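Local coordinates for protein GTN Reductase (Agrobacterium tumefaciens, PDB 4JIQ) that binds FMN and probably works as an old-yellow-enzyme-type oxidoreductase, passing electrons from a nicotinamide cofactor to substrates such as glyceryl trinitrate, at residues 117-122 with 182-187; 101-106 with 238-243; 63-68 with 126-131. All blocks are in the same frame, centred on the assembly; numbering follows the deposited sequence.

Contact 1: residues 117-122 with 182-187. With 1L5 ([(1E)-1-nitroprop-1-en-2-yl]benzene), chain C.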
loop_
_atom_site.group_PDB
_atom_site.type_symbol
_atom_site.label_atom_id
_atom_site.label_comp_id
_atom_site.label_asym_id
_atom_site.label_seq_id
_atom_site.Cartn_x
_atom_site.Cartn_y
_atom_site.Cartn_z
ATOM N N VAL A 117 -7.671 12.888 -11.336
ATOM C CA VAL A 117 -6.875 14.050 -10.963
ATOM C C VAL A 117 -5.404 13.699 -10.795
ATOM O O VAL A 117 -5.062 12.583 -10.410
ATOM C CB VAL A 117 -7.397 14.713 -9.677
ATOM C CG1 VAL A 117 -8.793 15.274 -9.904
ATOM C CG2 VAL A 117 -7.387 13.721 -8.524
ATOM N N ALA A 118 -4.537 14.662 -11.083
ATOM C CA ALA A 118 -3.105 14.427 -11.069
ATOM C C ALA A 118 -2.368 15.751 -10.878
ATOM O O ALA A 118 -2.964 16.817 -11.042
ATOM C CB ALA A 118 -2.683 13.750 -12.374
ATOM N N PRO A 119 -1.075 15.688 -10.515
ATOM C CA PRO A 119 -0.246 16.894 -10.432
ATOM C C PRO A 119 -0.207 17.638 -11.762
ATOM O O PRO A 119 -0.322 18.862 -11.787
ATOM C CB PRO A 119 1.143 16.338 -10.113
ATOM C CG PRO A 119 0.885 15.068 -9.421
ATOM C CD PRO A 119 -0.361 14.498 -10.020
ATOM N N SER A 120 -0.037 16.895 -12.849
ATOM C CA SER A 120 -0.056 17.464 -14.190
ATOM C C SER A 120 -1.035 16.691 -15.064
ATOM O O SER A 120 -1.323 15.524 -14.803
ATOM C CB SER A 120 1.342 17.439 -14.810
ATOM O OG SER A 120 2.197 18.368 -14.170
ATOM N N ALA A 121 -1.551 17.342 -16.099
ATOM C CA ALA A 121 -2.527 16.702 -16.971
ATOM C C ALA A 121 -1.846 15.867 -18.054
ATOM O O ALA A 121 -1.838 16.242 -19.226
ATOM C CB ALA A 121 -3.447 17.741 -17.590
ATOM N N ILE A 122 -1.273 14.735 -17.649
ATOM C CA ILE A 122 -0.618 13.822 -18.581
ATOM C C ILE A 122 -1.250 12.436 -18.504
ATOM O O ILE A 122 -1.231 11.799 -17.449
ATOM C CB ILE A 122 0.884 13.681 -18.274
ATOM C CG1 ILE A 122 1.550 15.053 -18.175
ATOM C CG2 ILE A 122 1.566 12.825 -19.328
ATOM C CD1 ILE A 122 3.006 14.984 -17.776
ATOM N N GLY A 182 3.322 4.158 -8.489
ATOM C CA GLY A 182 2.944 5.128 -9.505
ATOM C C GLY A 182 1.575 5.763 -9.332
ATOM O O GLY A 182 0.949 6.157 -10.314
ATOM N N TYR A 183 1.114 5.882 -8.092
ATOM C CA TYR A 183 -0.186 6.487 -7.835
ATOM C C TYR A 183 -0.049 7.952 -7.439
ATOM O O TYR A 183 1.020 8.530 -7.630
ATOM C CB TYR A 183 -0.974 5.660 -6.815
ATOM C CG TYR A 183 -1.369 4.310 -7.365
ATOM C CD1 TYR A 183 -2.301 4.210 -8.390
ATOM C CD2 TYR A 183 -0.799 3.141 -6.880
ATOM C CE1 TYR A 183 -2.666 2.984 -8.910
ATOM C CE2 TYR A 183 -1.161 1.904 -7.399
ATOM C CZ TYR A 183 -2.094 1.835 -8.412
ATOM O OH TYR A 183 -2.462 0.614 -8.932
ATOM N N LEU A 184 -1.116 8.536 -6.890
ATOM C CA LEU A 184 -1.194 9.990 -6.693
ATOM C C LEU A 184 0.042 10.636 -6.057
ATOM O O LEU A 184 0.605 11.580 -6.610
ATOM C CB LEU A 184 -2.445 10.389 -5.909
ATOM C CG LEU A 184 -2.590 11.903 -5.725
ATOM C CD1 LEU A 184 -2.736 12.602 -7.073
ATOM C CD2 LEU A 184 -3.750 12.248 -4.810
ATOM N N ILE A 185 0.471 10.119 -4.911
ATOM C CA ILE A 185 1.660 10.644 -4.243
ATOM C C ILE A 185 2.921 10.441 -5.087
ATOM O O ILE A 185 3.757 11.340 -5.192
ATOM C CB ILE A 185 1.851 10.025 -2.843
ATOM C CG1 ILE A 185 0.611 10.281 -1.982
ATOM C CG2 ILE A 185 3.092 10.589 -2.168
ATOM C CD1 ILE A 185 0.664 9.634 -0.621
ATOM N N GLU A 186 3.046 9.266 -5.699
ATOM C CA GLU A 186 4.169 8.994 -6.593
ATOM C C GLU A 186 4.169 9.936 -7.787
ATOM O O GLU A 186 5.227 10.314 -8.292
ATOM C CB GLU A 186 4.140 7.548 -7.082
ATOM C CG GLU A 186 4.755 6.556 -6.120
ATOM C CD GLU A 186 5.852 5.723 -6.758
ATOM O OE1 GLU A 186 6.785 5.317 -6.032
ATOM O OE2 GLU A 186 5.782 5.469 -7.981
ATOM N N GLN A 187 2.975 10.313 -8.232
ATOM C CA GLN A 187 2.830 11.205 -9.375
ATOM C C GLN A 187 3.403 12.590 -9.083
ATOM O O GLN A 187 3.914 13.256 -9.982
ATOM C CB GLN A 187 1.364 11.296 -9.803
ATOM C CG GLN A 187 0.833 10.016 -10.432
ATOM C CD GLN A 187 -0.679 9.972 -10.477
ATOM O OE1 GLN A 187 -1.339 11.008 -10.530
ATOM N NE2 GLN A 187 -1.239 8.768 -10.446
HETATM C C1 1L5 C . -2.641 -2.591 -7.452
HETATM C C2 1L5 C . -3.334 -3.223 -8.629
HETATM C C3 1L5 C . -2.581 -3.863 -9.610
HETATM C C4 1L5 C . -3.191 -4.461 -10.713
HETATM C C5 1L5 C . -4.569 -4.434 -10.840
HETATM C C6 1L5 C . -5.320 -3.805 -9.853
HETATM C C7 1L5 C . -4.712 -3.208 -8.752
HETATM C C8 1L5 C . -1.329 -2.367 -7.547
HETATM O O1 1L5 C . 0.452 -2.440 -6.396
HETATM N N 1L5 C . -0.600 -1.880 -6.634
HETATM O O 1L5 C . -0.892 -0.727 -5.890
HETATM C C 1L5 C . -3.376 -2.197 -6.208
#

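Contact 2: residues 101-106 with 238-243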
loop_
_atom_site.group_PDB
_atom_site.type_symbol
_atom_site.label_atom_id
_atom_site.label_comp_id
_atom_site.label_asym_id
_atom_site.label_seq_id
_atom_site.Cartn_x
_atom_site.Cartn_y
_atom_site.Cartn_z
ATOM N N VAL A 101 -5.523 6.777 -6.272
ATOM C CA VAL A 101 -4.905 6.332 -7.524
ATOM C C VAL A 101 -4.331 7.462 -8.386
ATOM O O VAL A 101 -3.368 7.257 -9.121
ATOM C CB VAL A 101 -5.883 5.480 -8.366
ATOM C CG1 VAL A 101 -6.301 4.242 -7.590
ATOM C CG2 VAL A 101 -7.108 6.299 -8.777
ATOM N N GLY A 102 -4.912 8.651 -8.291
ATOM C CA GLY A 102 -4.481 9.757 -9.125
ATOM C C GLY A 102 -4.921 9.583 -10.568
ATOM O O GLY A 102 -6.099 9.360 -10.839
ATOM N N ARG A 103 -3.975 9.676 -11.497
ATOM C CA ARG A 103 -4.291 9.584 -12.923
ATOM C C ARG A 103 -4.676 8.170 -13.372
ATOM O O ARG A 103 -5.215 7.985 -14.462
ATOM C CB ARG A 103 -3.130 10.116 -13.772
ATOM C CG ARG A 103 -1.847 9.309 -13.655
ATOM C CD ARG A 103 -0.738 9.885 -14.522
ATOM N NE ARG A 103 0.280 8.883 -14.823
ATOM C CZ ARG A 103 1.209 9.010 -15.765
ATOM N NH1 ARG A 103 1.256 10.102 -16.514
ATOM N NH2 ARG A 103 2.087 8.036 -15.964
ATOM N N ILE A 104 -4.405 7.177 -12.531
ATOM C CA ILE A 104 -4.703 5.789 -12.876
ATOM C C ILE A 104 -6.146 5.446 -12.521
ATOM O O ILE A 104 -6.413 4.811 -11.502
ATOM C CB ILE A 104 -3.732 4.810 -12.177
ATOM C CG1 ILE A 104 -2.290 5.292 -12.336
ATOM C CG2 ILE A 104 -3.874 3.409 -12.746
ATOM C CD1 ILE A 104 -1.851 5.428 -13.778
ATOM N N SER A 105 -7.073 5.876 -13.373
ATOM C CA SER A 105 -8.496 5.674 -13.131
ATOM C C SER A 105 -9.302 5.817 -14.419
ATOM O O SER A 105 -8.737 5.989 -15.502
ATOM C CB SER A 105 -9.001 6.675 -12.090
ATOM O OG SER A 105 -10.351 6.427 -11.751
ATOM N N HIS A 106 -10.623 5.749 -14.294
ATOM C CA HIS A 106 -11.520 5.910 -15.433
ATOM C C HIS A 106 -12.691 6.816 -15.059
ATOM O O HIS A 106 -13.036 6.938 -13.884
ATOM C CB HIS A 106 -12.033 4.549 -15.904
ATOM C CG HIS A 106 -12.707 4.587 -17.238
ATOM N ND1 HIS A 106 -14.072 4.735 -17.381
ATOM C CD2 HIS A 106 -12.208 4.498 -18.493
ATOM C CE1 HIS A 106 -14.381 4.734 -18.663
ATOM N NE2 HIS A 106 -13.268 4.592 -19.361
ATOM N N ASN A 238 2.601 1.552 -13.760
ATOM C CA ASN A 238 1.678 2.584 -14.228
ATOM C C ASN A 238 2.340 3.782 -14.910
ATOM O O ASN A 238 2.050 4.935 -14.577
ATOM C CB ASN A 238 0.761 3.048 -13.093
ATOM C CG ASN A 238 -0.181 1.957 -12.623
ATOM O OD1 ASN A 238 -0.860 1.317 -13.424
ATOM N ND2 ASN A 238 -0.220 1.737 -11.316
ATOM N N ASP A 239 3.235 3.491 -15.853
ATOM C CA ASP A 239 3.774 4.487 -16.784
ATOM C C ASP A 239 4.626 5.579 -16.133
ATOM O O ASP A 239 4.875 6.621 -16.744
ATOM C CB ASP A 239 2.639 5.121 -17.595
ATOM C CG ASP A 239 3.058 5.479 -19.004
ATOM O OD1 ASP A 239 3.969 4.813 -19.536
ATOM O OD2 ASP A 239 2.471 6.419 -19.580
ATOM N N ILE A 240 5.081 5.334 -14.908
ATOM C CA ILE A 240 5.872 6.318 -14.171
ATOM C C ILE A 240 7.377 6.153 -14.401
ATOM O O ILE A 240 7.878 5.031 -14.495
ATOM C CB ILE A 240 5.540 6.282 -12.654
ATOM C CG1 ILE A 240 4.316 7.160 -12.370
ATOM C CG2 ILE A 240 6.732 6.708 -11.806
ATOM C CD1 ILE A 240 4.320 7.836 -10.991
ATOM N N PHE A 241 8.086 7.276 -14.506
ATOM C CA PHE A 241 9.543 7.267 -14.624
ATOM C C PHE A 241 10.213 8.328 -13.744
ATOM O O PHE A 241 9.717 9.449 -13.619
ATOM C CB PHE A 241 9.961 7.458 -16.086
ATOM C CG PHE A 241 11.442 7.649 -16.277
ATOM C CD1 PHE A 241 12.299 6.561 -16.290
ATOM C CD2 PHE A 241 11.974 8.917 -16.457
ATOM C CE1 PHE A 241 13.663 6.732 -16.472
ATOM C CE2 PHE A 241 13.336 9.097 -16.639
ATOM C CZ PHE A 241 14.181 8.002 -16.649
ATOM N N GLU A 242 11.345 7.966 -13.144
ATOM C CA GLU A 242 12.146 8.913 -12.370
ATOM C C GLU A 242 13.610 8.864 -12.786
ATOM O O GLU A 242 14.246 7.813 -12.728
ATOM C CB GLU A 242 12.026 8.636 -10.871
ATOM C CG GLU A 242 12.994 9.429 -10.006
ATOM C CD GLU A 242 12.879 10.926 -10.216
ATOM O OE1 GLU A 242 13.929 11.601 -10.266
ATOM O OE2 GLU A 242 11.740 11.430 -10.327
ATOM N N ALA A 243 14.139 10.011 -13.194
ATOM C CA ALA A 243 15.525 10.112 -13.639
ATOM C C ALA A 243 16.527 9.784 -12.530
ATOM O O ALA A 243 17.371 8.899 -12.689
ATOM C CB ALA A 243 15.796 11.500 -14.204
HETATM O O HOH W 1 1.152 6.875 -12.696
#

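Contact 3: residues 63-68 with 126-131. With 1L5 ([(1E)-1-nitroprop-1-en-2-yl]benzene), chain C.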
loop_
_atom_site.group_PDB
_atom_site.type_symbol
_atom_site.label_atom_id
_atom_site.label_comp_id
_atom_site.label_asym_id
_atom_site.label_seq_id
_atom_site.Cartn_x
_atom_site.Cartn_y
_atom_site.Cartn_z
ATOM N N GLN A 63 -10.665 6.187 -6.212
ATOM C CA GLN A 63 -10.875 4.864 -6.799
ATOM C C GLN A 63 -10.316 4.781 -8.214
ATOM O O GLN A 63 -10.402 5.737 -8.986
ATOM C CB GLN A 63 -12.366 4.502 -6.820
ATOM C CG GLN A 63 -12.911 3.951 -5.511
ATOM C CD GLN A 63 -12.581 2.481 -5.301
ATOM O OE1 GLN A 63 -11.785 1.894 -6.038
ATOM N NE2 GLN A 63 -13.188 1.882 -4.282
ATOM N N GLY A 64 -9.755 3.625 -8.555
ATOM C CA GLY A 64 -9.190 3.425 -9.873
ATOM C C GLY A 64 -9.487 2.068 -10.477
ATOM O O GLY A 64 -9.069 1.793 -11.596
ATOM N N TYR A 65 -10.193 1.215 -9.738
ATOM C CA TYR A 65 -10.566 -0.112 -10.232
ATOM C C TYR A 65 -11.942 -0.531 -9.714
ATOM O O TYR A 65 -12.414 -0.022 -8.699
ATOM C CB TYR A 65 -9.516 -1.156 -9.836
ATOM C CG TYR A 65 -8.098 -0.782 -10.204
ATOM C CD1 TYR A 65 -7.596 -1.039 -11.475
ATOM C CD2 TYR A 65 -7.259 -0.166 -9.281
ATOM C CE1 TYR A 65 -6.301 -0.694 -11.814
ATOM C CE2 TYR A 65 -5.965 0.181 -9.611
ATOM C CZ TYR A 65 -5.490 -0.085 -10.878
ATOM O OH TYR A 65 -4.200 0.262 -11.206
ATOM N N ALA A 66 -12.576 -1.470 -10.409
ATOM C CA ALA A 66 -13.902 -1.951 -10.021
ATOM C C ALA A 66 -13.852 -2.955 -8.865
ATOM O O ALA A 66 -12.882 -3.702 -8.718
ATOM C CB ALA A 66 -14.620 -2.556 -11.221
ATOM N N ASP A 67 -14.911 -2.954 -8.055
ATOM C CA ASP A 67 -15.071 -3.872 -6.921
ATOM C C ASP A 67 -13.993 -3.752 -5.845
ATOM O O ASP A 67 -13.639 -4.741 -5.200
ATOM C CB ASP A 67 -15.184 -5.324 -7.397
ATOM C CG ASP A 67 -16.509 -5.612 -8.070
ATOM O OD1 ASP A 67 -17.408 -4.749 -8.000
ATOM O OD2 ASP A 67 -16.655 -6.704 -8.658
ATOM N N VAL A 68 -13.487 -2.542 -5.646
ATOM C CA VAL A 68 -12.481 -2.291 -4.617
ATOM C C VAL A 68 -13.100 -1.624 -3.385
ATOM O O VAL A 68 -13.760 -0.594 -3.500
ATOM C CB VAL A 68 -11.322 -1.433 -5.170
ATOM C CG1 VAL A 68 -10.467 -0.869 -4.043
ATOM C CG2 VAL A 68 -10.478 -2.255 -6.132
ATOM N N SER A 126 -2.028 2.954 -19.306
ATOM C CA SER A 126 -2.334 1.943 -18.300
ATOM C C SER A 126 -3.732 1.363 -18.476
ATOM O O SER A 126 -4.517 1.849 -19.290
ATOM C CB SER A 126 -2.177 2.529 -16.894
ATOM O OG SER A 126 -0.846 2.967 -16.673
ATOM N N LYS A 127 -4.036 0.324 -17.699
ATOM C CA LYS A 127 -5.319 -0.366 -17.791
ATOM C C LYS A 127 -6.110 -0.307 -16.485
ATOM O O LYS A 127 -5.551 -0.058 -15.418
ATOM C CB LYS A 127 -5.113 -1.820 -18.216
ATOM C CG LYS A 127 -4.866 -2.003 -19.703
ATOM C CD LYS A 127 -6.112 -1.666 -20.510
ATOM C CE LYS A 127 -5.942 -2.034 -21.979
ATOM N NZ LYS A 127 -7.233 -1.971 -22.723
ATOM N N THR A 128 -7.413 -0.555 -16.588
ATOM C CA THR A 128 -8.334 -0.441 -15.462
ATOM C C THR A 128 -9.367 -1.564 -15.524
ATOM O O THR A 128 -9.650 -2.082 -16.599
ATOM C CB THR A 128 -9.075 0.917 -15.515
ATOM O OG1 THR A 128 -8.125 1.988 -15.532
ATOM C CG2 THR A 128 -10.002 1.094 -14.328
ATOM N N TYR A 129 -9.911 -1.951 -14.371
ATOM C CA TYR A 129 -11.064 -2.843 -14.328
ATOM C C TYR A 129 -12.339 -2.013 -14.281
ATOM O O TYR A 129 -12.547 -1.244 -13.345
ATOM C CB TYR A 129 -11.023 -3.735 -13.086
ATOM C CG TYR A 129 -9.780 -4.582 -12.940
ATOM C CD1 TYR A 129 -8.620 -4.052 -12.397
ATOM C CD2 TYR A 129 -9.775 -5.919 -13.319
ATOM C CE1 TYR A 129 -7.487 -4.814 -12.251
ATOM C CE2 TYR A 129 -8.640 -6.696 -13.174
ATOM C CZ TYR A 129 -7.498 -6.134 -12.638
ATOM O OH TYR A 129 -6.360 -6.891 -12.488
ATOM N N ILE A 130 -13.196 -2.170 -15.283
ATOM C CA ILE A 130 -14.481 -1.476 -15.288
ATOM C C ILE A 130 -15.640 -2.462 -15.375
ATOM O O ILE A 130 -15.785 -3.182 -16.361
ATOM C CB ILE A 130 -14.571 -0.447 -16.427
ATOM C CG1 ILE A 130 -13.734 0.783 -16.082
ATOM C CG2 ILE A 130 -16.015 -0.033 -16.658
ATOM C CD1 ILE A 130 -12.660 1.090 -17.079
ATOM N N ILE A 131 -16.462 -2.493 -14.333
ATOM C CA ILE A 131 -17.559 -3.448 -14.282
ATOM C C ILE A 131 -18.660 -3.072 -15.273
ATOM O O ILE A 131 -18.918 -1.889 -15.522
ATOM C CB ILE A 131 -18.122 -3.610 -12.852
ATOM C CG1 ILE A 131 -18.236 -5.094 -12.496
ATOM C CG2 ILE A 131 -19.468 -2.916 -12.708
ATOM C CD1 ILE A 131 -16.903 -5.807 -12.430
HETATM C C1 1L5 C . -2.641 -2.591 -7.452
HETATM C C2 1L5 C . -3.334 -3.223 -8.629
HETATM C C3 1L5 C . -2.581 -3.863 -9.610
HETATM C C4 1L5 C . -3.191 -4.461 -10.713
HETATM C C5 1L5 C . -4.569 -4.434 -10.840
HETATM C C6 1L5 C . -5.320 -3.805 -9.853
HETATM C C7 1L5 C . -4.712 -3.208 -8.752
HETATM C C8 1L5 C . -1.329 -2.367 -7.547
HETATM O O1 1L5 C . 0.452 -2.440 -6.396
HETATM N N 1L5 C . -0.600 -1.880 -6.634
HETATM O O 1L5 C . -0.892 -0.727 -5.890
HETATM C C 1L5 C . -3.376 -2.197 -6.208
#

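Contact 1: residues 117-122 with 182-187
Gln-187, in the first turn of the helix 184-189 that follows the fourth barrel strand, packs against Ala-118, the last residue of the short strand 117-118, and Pro-119 just after it. The side chains of Pro-119 and Gln-187 cross at about a right angle. At the base of the glutamine, CB rests 3.6 Å from CD of Pro-119. With CG anti to its own carbonyl carbon (chi1 -70°) and the chain extended beyond it (chi2 163°), the amide is carried past the proline toward the loop 101-106. There OE1 of Gln-187 has carbon on its flank, 3.6 Å from CB of Ala-118 and 3.7 Å from CD of Pro-119, while it accepts a hydrogen bond from the backbone N of Arg-103. The other end of the amide turns back on its own segment: NE2 of Gln-187 reaches O of Gly-182 over 3.4 Å, a weak bond although nearly straight at 173°, and makes a second weak bond to O of Val-101. Pro-119 also leans on the helix backbone, its CG 3.5 Å from the carbonyl carbon of Gln-187. Beside it, Leu-184 adds an apolar touch, CD1 to CD of Pro-119 at 4.2 Å. Tyr-183, the N-cap residue, sends its ring the other way, toward the bound nitroalkene, with CE2 meeting a nitro oxygen of the ligand, atom O, at 3.0 Å. No hydrogen bond joins the two segments. Between them there is only van der Waals packing, mostly of carbon, while the bonds of the buried glutamine amide to backbone groups link the helix start to the 101-103 turn.

Contact 2: residues 101-106 with 238-243
Arg-103 and Ile-104 reach from one loop at the C-terminal end of the TIM barrel, the one after strand 94-99, to Asn-238 and Asp-239 in the loop after strand 227-231. They form the second half of a type II' turn, from Val-101 to Ile-104, that has Gly-102 at its positive-phi corner. The CG of Arg-103 sits between the backbone N and the carbonyl carbon (chi1 64°), and from there the chain runs straight out to NE, presenting the edge of the guanidinium to two successive carbonyls. NH2 of Arg-103 points at O of Asn-238, in the guanidinium plane, with a good angle of 166° but a length of 3.4 Å that makes the bond weak. The same NH2 makes a second weak bond, more bent, to O of Asp-239 at 3.2 Å. A water reinforces the first link, accepting from NE of Arg-103 at 3.1 Å and donating to O of Asn-238 at 2.8 Å, so that this carbonyl is held directly and through solvent. Asp-239 crosses the arginine at about a right angle, and its carboxylate plane is turned by 22° from the guanidinium. Its OD2 lies 4.0 Å from NH2 of Arg-103, well out of the guanidinium plane, so this long salt bridge acts through charge alone; the stronger partner of the carboxylate is Lys-125. NH1 of the arginine is engaged by O of Ile-122. Asn-238, whose side chain lies about 6 Å from the bound nitroalkene between nearest atoms, is anchored by ND2 to O of Asn-181. Ile-104 meets it obliquely with both branches: CD1 lies 3.6 Å from CB of Asn-238, and CG2 lies 3.7 Å from its OD1.

Contact 3: residues 63-68 with 126-131
One wall of the ligand pocket, above the C-terminal end of the TIM barrel, is lined here by Tyr-65 and Tyr-129. Tyr-65 belongs to the loop after strand 50-57, and Tyr-129 follows strand 127-128 of a small antiparallel pair. Their rings approach obliquely, planes 65° apart, with CD1 of Tyr-65 3.3 Å from CD1 of Tyr-129 near the latter's plane. Both touch the same region of the phenyl group of the bound nitroalkene, around C5 to C7. Tyr-65 lies under it, ligand C6 standing 3.7 Å above the centre of the tyrosine ring, whereas Tyr-129 offers its edge, CE1 to ligand C5 at 3.3 Å. The phenol of Tyr-65 is hydrogen-bonded to OH of Tyr-183. One weak backbone bond joins the loops, N of Ala-66 to O of Tyr-129 at 2.9 Å, bent to 125°. Farther from the ligand, toward the exposed and poorly ordered Ile-131, CB of Ala-66 lies 4.0 Å from CB of Ile-131, whose CD1 comes 3.9 Å from OD2 of Asp-67.

How the contacts relate
All three contacts lie at the C-terminal end of the barrel, contact 1 on a helix start, contacts 2 and 3 mainly between loops, but their chemistry changes with burial. Contact 1 is wholly buried and mostly apolar between its segments, contact 2 is mostly buried yet polar with one exposed acidic residue, and contact 3 runs from the buried Tyr-65 through the partly exposed Tyr-129 to an exposed rim. The 101-106 loop connects them: it is hydrogen-bonded through Arg-103 to both segments of contact 1, and through Ser-105 OG to Gln-63 O of contact 3. Contacts 1 and 3 lie about 17 Å apart between centres, yet Tyr-183 of contact 1 and both tyrosines of contact 3 reach the same ligand.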